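Local structure of putative ferritin-like diiron-carboxylate protein TM1526 (1VJX) at residues 97-100 with 101-105; 115-118 with 119-123; 140-143 with 144-147. The protein is of unknown function but belongs to the rubrerythrin family of the ferritin-like clan and probably binds a pair of iron ions, perhaps as an oxidoreductase. All coordinates share one frame; numbering follows the deposited sequence.

Overall arrangement
The chain first lays down helix 15-36 and helix 43-68, then runs through helix 71-74 and a long loop to contact 1, where residues 97-105 start helix 101-125. Contact 2, at residues 115-123, lies further along that same helix, on the opposite side of the chain's centre and about 27 Å from contact 1 between centres. Contact 3, at residues 140-147, is in helix 129-156. All three are local and in series: none closes a long loop, and none nests or crosses. Contacts 2 and 3 touch, Tyr119 and Ile116 packing on Glu142, Tyr120 on Lys143 and Ile116 on Leu146, and so join the last two long helices of the bundle.

Contact 1. Residues 97-100 with 101-105; sequences KDLT and LKEVL
Thr100 and Glu103 form the capping box that opens helix 101-125, where the long loop leading to it turns into the third long helix of the ferritin-like bundle. Thr100 is the N-cap residue. Its OG1 accepts a weak capping bond from Glu103 N at 3.3 Å, satisfying a backbone N-H of the first turn, which has no earlier helical carbonyl to bond to. The return half of the box is straighter: Thr100 N donates to Glu103 OE2 at 3.3 Å with an N-H...O angle of 178°, meeting the carboxylate from its anti side and slightly out of its plane. Thr100 OG1 also gives OE2 a weak bond of 3.3 Å, so one carboxylate oxygen receives both the amide and the hydroxyl of the cap residue. The first torsion of Glu103 (chi1 67°) sets CG between its own backbone N and carbonyl carbon; from there the extended chain runs back across Thr100 at about a right angle, with CG 3.3 Å from OG1. Arg96 forms a salt bridge with the same OE2 and is the stronger polar partner of this carboxylate. Its charge, together with the helix start, probably favours the ionised form of Glu103. Beside the box, Leu99 and Val104, the residues just before the cap and four after it, meet as a hydrophobic staple: Leu99 CD1 lies 4.0 Å from Val104 CG2, and the two side chains cross at about a right angle. The other methyl of Leu99, CD2, lies 4.1 Å from Glu103 OE2. Val104 also packs on Phe48 of helix 43-68, while Leu101 reaches Ile44 and Phe48 of that helix and Met152 of helix 129-156, fitting the new helix against two others of the bundle.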
loop_
_atom_site.group_PDB
_atom_site.type_symbol
_atom_site.label_atom_id
_atom_site.label_comp_id
_atom_site.label_asym_id
_atom_site.label_seq_id
_atom_site.Cartn_x
_atom_site.Cartn_y
_atom_site.Cartn_z
ATOM N N LYS A 97 9.907 -21.611 7.029
ATOM C CA LYS A 97 10.048 -21.509 8.472
ATOM C C LYS A 97 11.382 -20.878 8.878
ATOM O O LYS A 97 11.661 -20.748 10.075
ATOM C CB LYS A 97 9.886 -22.909 9.091
ATOM C CG LYS A 97 8.480 -23.513 8.972
ATOM C CD LYS A 97 8.468 -24.935 9.495
ATOM C CE LYS A 97 7.128 -25.630 9.297
ATOM N NZ LYS A 97 7.236 -27.127 9.393
ATOM N N ASP A 98 12.181 -20.479 7.882
ATOM C CA ASP A 98 13.534 -19.937 8.098
ATOM C C ASP A 98 13.777 -18.622 7.375
ATOM O O ASP A 98 14.893 -18.365 6.914
ATOM C CB ASP A 98 14.587 -20.931 7.611
ATOM C CG ASP A 98 14.427 -21.272 6.148
ATOM O OD1 ASP A 98 13.495 -20.746 5.518
ATOM O OD2 ASP A 98 15.155 -22.081 5.541
ATOM N N LEU A 99 12.753 -17.786 7.270
ATOM C CA LEU A 99 12.884 -16.549 6.539
ATOM C C LEU A 99 13.795 -15.576 7.293
ATOM O O LEU A 99 13.712 -15.456 8.517
ATOM C CB LEU A 99 11.508 -15.913 6.313
ATOM C CG LEU A 99 10.504 -16.665 5.424
ATOM C CD1 LEU A 99 9.244 -15.828 5.290
ATOM C CD2 LEU A 99 11.052 -16.961 4.041
ATOM N N THR A 100 14.666 -14.895 6.543
ATOM C CA THR A 100 15.483 -13.817 7.081
ATOM C C THR A 100 14.726 -12.492 6.990
ATOM O O THR A 100 13.878 -12.302 6.122
ATOM C CB THR A 100 16.833 -13.692 6.330
ATOM O OG1 THR A 100 16.627 -13.279 4.978
ATOM C CG2 THR A 100 17.545 -15.047 6.201
ATOM N N LEU A 101 15.045 -11.574 7.888
ATOM C CA LEU A 101 14.413 -10.255 7.883
ATOM C C LEU A 101 14.739 -9.533 6.588
ATOM O O LEU A 101 13.870 -8.909 5.997
ATOM C CB LEU A 101 14.849 -9.426 9.109
ATOM C CG LEU A 101 14.114 -8.081 9.304
ATOM C CD1 LEU A 101 12.648 -8.248 9.708
ATOM C CD2 LEU A 101 14.877 -7.214 10.330
ATOM N N LYS A 102 15.984 -9.677 6.140
ATOM C CA LYS A 102 16.471 -9.067 4.901
ATOM C C LYS A 102 15.632 -9.373 3.676
ATOM O O LYS A 102 15.246 -8.470 2.958
ATOM C CB LYS A 102 17.920 -9.518 4.617
ATOM C CG LYS A 102 18.529 -8.998 3.294
ATOM C CD LYS A 102 20.055 -9.268 3.204
ATOM C CE LYS A 102 20.768 -8.403 2.132
ATOM N NZ LYS A 102 20.061 -8.364 0.784
ATOM N N GLU A 103 15.408 -10.651 3.396
ATOM C CA GLU A 103 14.713 -11.010 2.167
ATOM C C GLU A 103 13.262 -10.516 2.167
ATOM O O GLU A 103 12.739 -10.075 1.170
ATOM C CB GLU A 103 14.811 -12.513 1.911
ATOM C CG GLU A 103 14.102 -13.429 2.872
ATOM C CD GLU A 103 14.369 -14.888 2.505
ATOM O OE1 GLU A 103 14.055 -15.254 1.320
ATOM O OE2 GLU A 103 14.893 -15.651 3.373
ATOM N N VAL A 104 12.671 -10.546 3.340
ATOM C CA VAL A 104 11.315 -10.112 3.603
ATOM C C VAL A 104 11.180 -8.581 3.444
ATOM O O VAL A 104 10.256 -8.070 2.786
ATOM C CB VAL A 104 10.961 -10.622 5.051
ATOM C CG1 VAL A 104 10.186 -9.620 5.890
ATOM C CG2 VAL A 104 10.292 -12.018 4.998
ATOM N N LEU A 105 12.097 -7.859 4.062
ATOM C CA LEU A 105 12.157 -6.420 3.932
ATOM C C LEU A 105 12.424 -5.968 2.493
ATOM O O LEU A 105 11.837 -4.989 2.014
ATOM C CB LEU A 105 13.210 -5.850 4.884
ATOM C CG LEU A 105 12.812 -5.768 6.358
ATOM C CD1 LEU A 105 13.822 -5.083 7.095
ATOM C CD2 LEU A 105 11.484 -5.042 6.551
#

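Contact 2. Residues 115-118 with 119-123; sequences SIIL and YYELK
Tyr119 and Ser115 meet one helical turn apart, through both backbone and ring. Among the backbone bonds, Tyr119 N donates to Ser115 O at 2.9 Å and Leu122 N to Leu118 O at 3.0 Å; Tyr120 and Glu121 bond likewise to Ile116 and Ile117. The same Ser115 O lies over one face of the Tyr119 ring, offset toward its rim and 3.0 Å from CD2. With chi1 at -50°, CG is anti to the carbonyl carbon and the ring folds back along the preceding turn, its OH 3.7 Å from Ser115 CB. Ser115 OG is itself bonded to Val111 O. This stretch belongs to the second half of helix 101-125 in the four-helix bundle of the ferritin-like fold: its inner side, with Tyr119, faces Leu25 and Glu26 of helix 15-36, Phe62, and Ile139 and Glu142 of helix 129-156. Two apolar contacts accompany these bonds. Ile116 and Tyr120 run side by side, Ile116 CG2 3.7 Å from Tyr120 CE2. Leu118 slants across the next residue, Tyr119, its CD2 4.1 Å from Tyr119 CD1. Around Glu121 the contacts are mixed: its extended chain lies beside Ile117, with Ile117 CG2 3.9 Å from Glu121 OE2, and crosses Leu118 at about a right angle, OE1 being 4.0 Å from Leu118 CD1. Glu121 OE2 accepts a hydrogen bond from Phe83 N.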
loop_
_atom_site.group_PDB
_atom_site.type_symbol
_atom_site.label_atom_id
_atom_site.label_comp_id
_atom_site.label_asym_id
_atom_site.label_seq_id
_atom_site.Cartn_x
_atom_site.Cartn_y
_atom_site.Cartn_z
ATOM N N SER A 115 3.453 0.759 -4.681
ATOM C CA SER A 115 2.188 1.271 -4.168
ATOM C C SER A 115 2.195 2.791 -3.925
ATOM O O SER A 115 1.182 3.469 -4.125
ATOM C CB SER A 115 1.875 0.543 -2.887
ATOM O OG SER A 115 1.869 -0.857 -3.140
ATOM N N ILE A 116 3.336 3.332 -3.513
ATOM C CA ILE A 116 3.428 4.793 -3.315
ATOM C C ILE A 116 3.218 5.572 -4.624
ATOM O O ILE A 116 2.471 6.560 -4.654
ATOM C CB ILE A 116 4.705 5.153 -2.564
ATOM C CG1 ILE A 116 4.534 4.690 -1.119
ATOM C CG2 ILE A 116 4.987 6.669 -2.591
ATOM C CD1 ILE A 116 5.751 4.789 -0.256
ATOM N N ILE A 117 3.841 5.089 -5.696
ATOM C CA ILE A 117 3.681 5.691 -7.011
ATOM C C ILE A 117 2.219 5.700 -7.361
ATOM O O ILE A 117 1.673 6.702 -7.830
ATOM C CB ILE A 117 4.484 4.930 -8.097
ATOM C CG1 ILE A 117 5.969 5.026 -7.818
ATOM C CG2 ILE A 117 4.183 5.477 -9.500
ATOM C CD1 ILE A 117 6.874 4.593 -8.930
ATOM N N LEU A 118 1.558 4.574 -7.101
ATOM C CA LEU A 118 0.148 4.450 -7.460
ATOM C C LEU A 118 -0.749 5.401 -6.660
ATOM O O LEU A 118 -1.720 5.969 -7.181
ATOM C CB LEU A 118 -0.354 3.033 -7.325
ATOM C CG LEU A 118 -1.907 3.070 -7.529
ATOM C CD1 LEU A 118 -2.307 2.761 -8.964
ATOM C CD2 LEU A 118 -2.587 2.219 -6.561
ATOM N N TYR A 119 -0.506 5.522 -5.374
ATOM C CA TYR A 119 -1.320 6.464 -4.621
ATOM C C TYR A 119 -1.066 7.907 -5.061
ATOM O O TYR A 119 -1.984 8.700 -4.974
ATOM C CB TYR A 119 -1.099 6.364 -3.106
ATOM C CG TYR A 119 -1.184 4.961 -2.541
ATOM C CD1 TYR A 119 -2.192 4.094 -2.917
ATOM C CD2 TYR A 119 -0.207 4.507 -1.628
ATOM C CE1 TYR A 119 -2.258 2.801 -2.420
ATOM C CE2 TYR A 119 -0.255 3.211 -1.139
ATOM C CZ TYR A 119 -1.297 2.370 -1.535
ATOM O OH TYR A 119 -1.336 1.100 -1.048
ATOM N N TYR A 120 0.167 8.262 -5.468
ATOM C CA TYR A 120 0.405 9.564 -6.050
ATOM C C TYR A 120 -0.449 9.738 -7.339
ATOM O O TYR A 120 -1.074 10.761 -7.546
ATOM C CB TYR A 120 1.904 9.813 -6.321
ATOM C CG TYR A 120 2.692 10.386 -5.131
ATOM C CD1 TYR A 120 2.345 11.613 -4.559
ATOM C CD2 TYR A 120 3.804 9.722 -4.602
ATOM C CE1 TYR A 120 3.073 12.161 -3.465
ATOM C CE2 TYR A 120 4.557 10.282 -3.480
ATOM C CZ TYR A 120 4.168 11.490 -2.927
ATOM O OH TYR A 120 4.858 12.054 -1.857
ATOM N N GLU A 121 -0.511 8.693 -8.162
ATOM C CA GLU A 121 -1.242 8.748 -9.419
ATOM C C GLU A 121 -2.674 9.071 -9.168
ATOM O O GLU A 121 -3.214 9.957 -9.821
ATOM C CB GLU A 121 -1.063 7.456 -10.220
ATOM C CG GLU A 121 0.336 7.408 -10.853
ATOM C CD GLU A 121 0.729 6.059 -11.458
ATOM O OE1 GLU A 121 0.197 5.020 -11.021
ATOM O OE2 GLU A 121 1.577 6.045 -12.384
ATOM N N LEU A 122 -3.247 8.373 -8.185
ATOM C CA LEU A 122 -4.623 8.526 -7.726
ATOM C C LEU A 122 -4.935 9.934 -7.231
ATOM O O LEU A 122 -5.969 10.532 -7.591
ATOM C CB LEU A 122 -4.903 7.557 -6.558
ATOM C CG LEU A 122 -6.244 7.807 -5.822
ATOM C CD1 LEU A 122 -7.441 7.707 -6.801
ATOM C CD2 LEU A 122 -6.444 6.888 -4.613
ATOM N N LYS A 123 -4.046 10.454 -6.404
ATOM C CA LYS A 123 -4.181 11.795 -5.903
ATOM C C LYS A 123 -4.264 12.852 -7.001
ATOM O O LYS A 123 -5.118 13.752 -6.961
ATOM C CB LYS A 123 -3.080 12.121 -4.936
ATOM C CG LYS A 123 -3.388 13.398 -4.163
ATOM C CD LYS A 123 -2.472 13.690 -2.924
ATOM C CE LYS A 123 -1.051 13.977 -3.348
ATOM N NZ LYS A 123 -0.923 15.364 -3.866
#

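Contact 3. Residues 140-143 with 144-147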
loop_
_atom_site.group_PDB
_atom_site.type_symbol
_atom_site.label_atom_id
_atom_site.label_comp_id
_atom_site.label_asym_id
_atom_site.label_seq_id
_atom_site.Cartn_x
_atom_site.Cartn_y
_atom_site.Cartn_z
ATOM N N ASP A 140 1.665 10.222 3.042
ATOM C CA ASP A 140 2.558 10.566 4.132
ATOM C C ASP A 140 2.750 9.425 5.100
ATOM O O ASP A 140 3.855 9.149 5.486
ATOM C CB ASP A 140 2.051 11.778 4.888
ATOM C CG ASP A 140 2.206 13.055 4.110
ATOM O OD1 ASP A 140 3.175 13.154 3.283
ATOM O OD2 ASP A 140 1.422 14.038 4.305
ATOM N N GLN A 141 1.677 8.743 5.482
ATOM C CA GLN A 141 1.791 7.584 6.369
ATOM C C GLN A 141 2.490 6.421 5.669
ATOM O O GLN A 141 3.242 5.693 6.279
ATOM C CB GLN A 141 0.404 7.169 6.896
ATOM C CG GLN A 141 -0.059 8.036 8.079
ATOM C CD GLN A 141 -1.604 8.161 8.281
ATOM O OE1 GLN A 141 -2.399 7.482 7.638
ATOM N NE2 GLN A 141 -1.993 9.076 9.164
ATOM N N GLU A 142 2.214 6.233 4.379
ATOM C CA GLU A 142 2.854 5.164 3.609
ATOM C C GLU A 142 4.344 5.430 3.514
ATOM O O GLU A 142 5.127 4.499 3.532
ATOM C CB GLU A 142 2.253 5.048 2.216
ATOM C CG GLU A 142 0.836 4.480 2.194
ATOM C CD GLU A 142 0.734 3.043 2.685
ATOM O OE1 GLU A 142 1.801 2.377 2.781
ATOM O OE2 GLU A 142 -0.415 2.588 2.968
ATOM N N LYS A 143 4.723 6.709 3.418
ATOM C CA LYS A 143 6.124 7.087 3.273
ATOM C C LYS A 143 6.878 6.932 4.592
ATOM O O LYS A 143 8.078 6.715 4.594
ATOM C CB LYS A 143 6.243 8.519 2.800
ATOM C CG LYS A 143 5.948 8.787 1.330
ATOM C CD LYS A 143 6.493 10.190 0.944
ATOM C CE LYS A 143 5.604 11.328 1.445
ATOM N NZ LYS A 143 6.410 12.438 1.877
ATOM N N GLU A 144 6.166 7.050 5.710
ATOM C CA GLU A 144 6.684 6.648 7.034
ATOM C C GLU A 144 6.820 5.122 7.218
ATOM O O GLU A 144 7.689 4.679 7.940
ATOM C CB GLU A 144 5.789 7.184 8.154
ATOM C CG GLU A 144 5.868 8.691 8.374
ATOM C CD GLU A 144 7.233 9.141 8.794
ATOM O OE1 GLU A 144 7.979 8.342 9.432
ATOM O OE2 GLU A 144 7.556 10.308 8.475
ATOM N N HIS A 145 5.940 4.329 6.598
ATOM C CA HIS A 145 6.066 2.876 6.646
ATOM C C HIS A 145 7.357 2.540 5.980
ATOM O O HIS A 145 8.137 1.754 6.489
ATOM C CB HIS A 145 4.972 2.163 5.852
ATOM C CG HIS A 145 3.623 2.212 6.482
ATOM N ND1 HIS A 145 2.590 1.362 6.107
ATOM C CD2 HIS A 145 3.131 2.995 7.471
ATOM C CE1 HIS A 145 1.521 1.642 6.828
ATOM N NE2 HIS A 145 1.823 2.623 7.666
ATOM N N LEU A 146 7.545 3.123 4.803
ATOM C CA LEU A 146 8.752 2.938 4.007
ATOM C C LEU A 146 10.049 3.301 4.770
ATOM O O LEU A 146 10.997 2.545 4.778
ATOM C CB LEU A 146 8.662 3.754 2.713
ATOM C CG LEU A 146 9.884 3.591 1.809
ATOM C CD1 LEU A 146 10.106 2.092 1.434
ATOM C CD2 LEU A 146 9.753 4.494 0.604
ATOM N N ARG A 147 10.056 4.458 5.404
ATOM C CA ARG A 147 11.179 4.876 6.233
ATOM C C ARG A 147 11.464 3.846 7.327
ATOM O O ARG A 147 12.642 3.568 7.652
ATOM C CB ARG A 147 10.847 6.214 6.871
ATOM C CG ARG A 147 11.887 6.756 7.835
ATOM C CD ARG A 147 11.259 7.622 8.899
ATOM N NE ARG A 147 10.477 6.798 9.839
ATOM C CZ ARG A 147 11.014 6.136 10.865
ATOM N NH1 ARG A 147 12.322 6.172 11.066
ATOM N NH2 ARG A 147 10.251 5.424 11.684
HETATM O O HOH W 1 5.851 11.238 5.617
HETATM O O HOH W 2 3.380 -0.046 4.034
#
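Glu142 and His145, three residues apart on helix 129-156, form an E-x-x-H pair of the kind that supplies iron ligands in ferritin-like diiron proteins. Their polar ends do not bond directly: Glu142 OE1 and His145 ND1 are 3.6 Å apart, and a water joins them, donating to OE1 at 3.2 Å and lying 2.6 Å from ND1, at the ring edge and in its plane. Carboxylate and ring planes are turned 62° to each other. Glu142 is bent at its second torsion (chi2 -64°), which swings the carboxylate toward the helix turn that carries the histidine. Two backbone atoms approach the His145 ring: Glu142 CA lies over one face, offset toward the rim, and the carbonyl oxygen Gln141 O comes in obliquely, 3.0 Å from His145 CD2. That carbonyl also accepts the His145 backbone N-H. Backbone bonds of the regular helix run from Glu144, Leu146 and Arg147 to Asp140, Glu142 and Lys143. Charged pairs lie on the outer side, each between residues three apart. Lys143 NZ stands 3.6 Å from Asp140 OD1 in a salt bridge. Arg147 NE pairs with Glu144 OE1 at 3.0 Å, a salt bridge containing a weak hydrogen bond, and Arg147 has a second partner in Glu151. A second water donates to Asp140 O at 2.9 Å and weakly to Glu144 OE2. On the inner side the helix faces helix 43-68, where His58 bonds to Gln141 and, weakly, to Glu142, and His145 packs on Leu51 and Glu55. The carboxylates of Glu26, Glu55 and Glu112 gather round that of Glu142, consistent with a diiron site shared by the four long helices, and Leu146 packs on Ile109 of helix 101-125.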